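Local coordinates for 2,3-dihydroxy-2,3-dihydrophenylpropionate dehydrogenase (Pseudomonas sp. MC1, PDB 5XTF), which catalyses the NAD(+)-dependent oxidation of naphthalene cis-dihydrodiol to 1,2-dihydroxynaphthalene in the bacterial breakdown of aromatic hydrocarbons, at residues V154-S159 against H177-M182. Residues are numbered along the deposited sequence; the frame is centred on the assembly and turned at random.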
ATOM      1  N   VAL B 154      -7.809   0.157  21.009  1.00 23.66           N
ATOM      2  CA  VAL B 154      -8.872   0.678  20.164  1.00 19.08           C
ATOM      3  C   VAL B 154      -8.972  -0.199  18.927  1.00 22.92           C
ATOM      4  O   VAL B 154      -7.950  -0.620  18.376  1.00 22.19           O
ATOM      5  CB  VAL B 154      -8.606   2.142  19.765  1.00 19.53           C
ATOM      6  CG1 VAL B 154      -9.694   2.641  18.856  1.00 21.24           C
ATOM      7  CG2 VAL B 154      -8.512   2.993  20.989  1.00 20.93           C
ATOM      8  N   VAL B 155     -10.196  -0.479  18.488  1.00 19.43           N
ATOM      9  CA  VAL B 155     -10.437  -1.101  17.190  1.00 19.71           C
ATOM     10  C   VAL B 155     -11.438  -0.237  16.458  1.00 21.31           C
ATOM     11  O   VAL B 155     -12.511   0.056  16.997  1.00 20.33           O
ATOM     12  CB  VAL B 155     -10.965  -2.539  17.288  1.00 21.84           C
ATOM     13  CG1 VAL B 155     -10.954  -3.182  15.905  1.00 21.59           C
ATOM     14  CG2 VAL B 155     -10.145  -3.348  18.274  1.00 23.84           C
ATOM     15  N   MET B 156     -11.086   0.189  15.248  1.00 19.34           N
ATOM     16  CA  MET B 156     -11.982   0.928  14.385  1.00 18.46           C
ATOM     17  C   MET B 156     -12.466   0.033  13.257  1.00 18.97           C
ATOM     18  O   MET B 156     -11.743  -0.846  12.775  1.00 18.81           O
ATOM     19  CB  MET B 156     -11.299   2.162  13.795  1.00 20.50           C
ATOM     20  CG  MET B 156     -11.036   3.274  14.799  1.00 21.26           C
ATOM     21  SD  MET B 156      -9.965   4.566  14.126  1.00 28.47           S
ATOM     22  CE  MET B 156      -8.351   4.024  14.660  1.00 26.75           C
ATOM     23  N   THR B 157     -13.697   0.256  12.843  1.00 16.44           N
ATOM     24  CA  THR B 157     -14.205  -0.362  11.631  1.00 19.16           C
ATOM     25  C   THR B 157     -13.809   0.523  10.448  1.00 22.44           C
ATOM     26  O   THR B 157     -14.242   1.681  10.343  1.00 20.79           O
ATOM     27  CB  THR B 157     -15.723  -0.549  11.717  1.00 25.29           C
ATOM     28  OG1 THR B 157     -16.043  -1.489  12.757  1.00 24.74           O
ATOM     29  CG2 THR B 157     -16.285  -1.037  10.397  1.00 22.24           C
ATOM     30  N   ALA B 158     -12.939  -0.004   9.590  1.00 21.23           N
ATOM     31  CA  ALA B 158     -12.625   0.616   8.312  1.00 24.91           C
ATOM     32  C   ALA B 158     -13.592   0.052   7.284  1.00 25.65           C
ATOM     33  O   ALA B 158     -14.796   0.007   7.547  1.00 27.37           O
ATOM     34  CB  ALA B 158     -11.165   0.365   7.931  1.00 21.43           C
ATOM     35  N   SER B 159     -13.090  -0.420   6.141  1.00 28.06           N
ATOM     36  CA  SER B 159     -13.945  -0.886   5.049  1.00 29.78           C
ATOM     37  C   SER B 159     -13.065  -1.414   3.915  1.00 34.36           C
ATOM     38  O   SER B 159     -11.879  -1.076   3.818  1.00 33.72           O
ATOM     39  CB  SER B 159     -14.857   0.251   4.549  1.00 32.15           C
ATOM     40  OG  SER B 159     -15.638  -0.129   3.437  1.00 34.20           O
ATOM     41  N   HIS B 177     -10.715   5.908   3.662  1.00 21.30           N
ATOM     42  CA  HIS B 177      -9.269   6.088   3.637  1.00 20.90           C
ATOM     43  C   HIS B 177      -8.785   6.920   4.816  1.00 20.77           C
ATOM     44  O   HIS B 177      -7.717   6.647   5.376  1.00 22.42           O
ATOM     45  CB  HIS B 177      -8.836   6.722   2.322  1.00 19.58           C
ATOM     46  CG  HIS B 177      -8.691   5.737   1.211  1.00 21.66           C
ATOM     47  ND1 HIS B 177      -9.778   5.161   0.582  1.00 23.46           N
ATOM     48  CD2 HIS B 177      -7.589   5.216   0.620  1.00 21.18           C
ATOM     49  CE1 HIS B 177      -9.347   4.330  -0.351  1.00 24.72           C
ATOM     50  NE2 HIS B 177      -8.026   4.349  -0.350  1.00 24.40           N
ATOM     51  N   ALA B 178      -9.547   7.939   5.212  1.00 19.38           N
ATOM     52  CA  ALA B 178      -9.159   8.704   6.391  1.00 20.02           C
ATOM     53  C   ALA B 178      -9.039   7.803   7.625  1.00 21.23           C
ATOM     54  O   ALA B 178      -8.132   7.986   8.444  1.00 21.55           O
ATOM     55  CB  ALA B 178     -10.148   9.849   6.623  1.00 18.20           C
ATOM     56  N   VAL B 179      -9.912   6.793   7.755  1.00 19.94           N
ATOM     57  CA  VAL B 179      -9.815   5.887   8.907  1.00 22.68           C
ATOM     58  C   VAL B 179      -8.472   5.152   8.906  1.00 21.86           C
ATOM     59  O   VAL B 179      -7.807   5.053   9.945  1.00 22.48           O
ATOM     60  CB  VAL B 179     -11.004   4.901   8.950  1.00 19.43           C
ATOM     61  CG1 VAL B 179     -10.873   3.991  10.129  1.00 17.68           C
ATOM     62  CG2 VAL B 179     -12.339   5.667   9.031  1.00 19.69           C
ATOM     63  N   LEU B 180      -8.028   4.671   7.740  1.00 21.72           N
ATOM     64  CA  LEU B 180      -6.679   4.115   7.639  1.00 21.98           C
ATOM     65  C   LEU B 180      -5.642   5.085   8.156  1.00 21.06           C
ATOM     66  O   LEU B 180      -4.665   4.677   8.792  1.00 21.66           O
ATOM     67  CB  LEU B 180      -6.330   3.773   6.198  1.00 22.50           C
ATOM     68  CG  LEU B 180      -7.156   2.727   5.480  1.00 28.95           C
ATOM     69  CD1 LEU B 180      -6.436   2.411   4.173  1.00 33.69           C
ATOM     70  CD2 LEU B 180      -7.320   1.492   6.334  1.00 26.28           C
ATOM     71  N   GLY B 181      -5.822   6.375   7.875  1.00 20.63           N
ATOM     72  CA  GLY B 181      -4.864   7.357   8.341  1.00 17.47           C
ATOM     73  C   GLY B 181      -4.862   7.475   9.850  1.00 20.36           C
ATOM     74  O   GLY B 181      -3.800   7.538  10.474  1.00 24.91           O
ATOM     75  N   MET B 182      -6.052   7.496  10.453  1.00 22.24           N
ATOM     76  CA  MET B 182      -6.169   7.518  11.911  1.00 23.58           C
ATOM     77  C   MET B 182      -5.486   6.323  12.551  1.00 18.78           C
ATOM     78  O   MET B 182      -4.807   6.467  13.572  1.00 23.34           O
ATOM     79  CB  MET B 182      -7.636   7.534  12.329  1.00 21.83           C
ATOM     80  CG  MET B 182      -8.448   8.660  11.795  1.00 24.37           C
ATOM     81  SD  MET B 182     -10.169   8.459  12.333  1.00 28.92           S
ATOM     82  CE  MET B 182     -10.023   8.644  14.113  1.00 24.77           C
TER
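Met156 overlaps Val179 and Met182 along its length: its CB lies 4.1 Å from Val179 CG1, and its SD is 4.1 Å from Met182 CE. Met156 and Val179 lie side by side but point opposite ways, while the chains of Met156 and Met182 are set almost perpendicular. Val179 reaches the strand end through one branch: chi1 of 180° places CG1 trans to the amide nitrogen, and that methyl touches Met156, packs 4.3 Å from Ala158 CB and comes 4.1 Å from Thr157 O, a carbonyl already hydrogen-bonded to Tyr136 OH. Ala158 CB also meets Leu180 CD2, at 4.3 Å.

Within strand 153-157 and helix 170-190, the segments 154-157 and 177-182 run nearly antiparallel, at 168° with axes 9.5 Å apart, as expected for the first strand and the helix of a beta-alpha-beta crossover in the Rossmann-type SDR fold. Thr157 CB points away from the helix, and OG1 is hydrogen-bonded to Asn104 OD1; Lys176 NZ is hydrogen-bonded to Ala158 O. Asn104 and Lys176 both bind NAD(+). Ala178 packs on Ala178 of a second subunit.

Every side-chain pair across the interface is aliphatic or thioether, which implies cohesion by dispersion and burial, while Thr157 and Ala158 make their polar bonds to Asn104, Tyr136 and Lys176, outside the apolar patch.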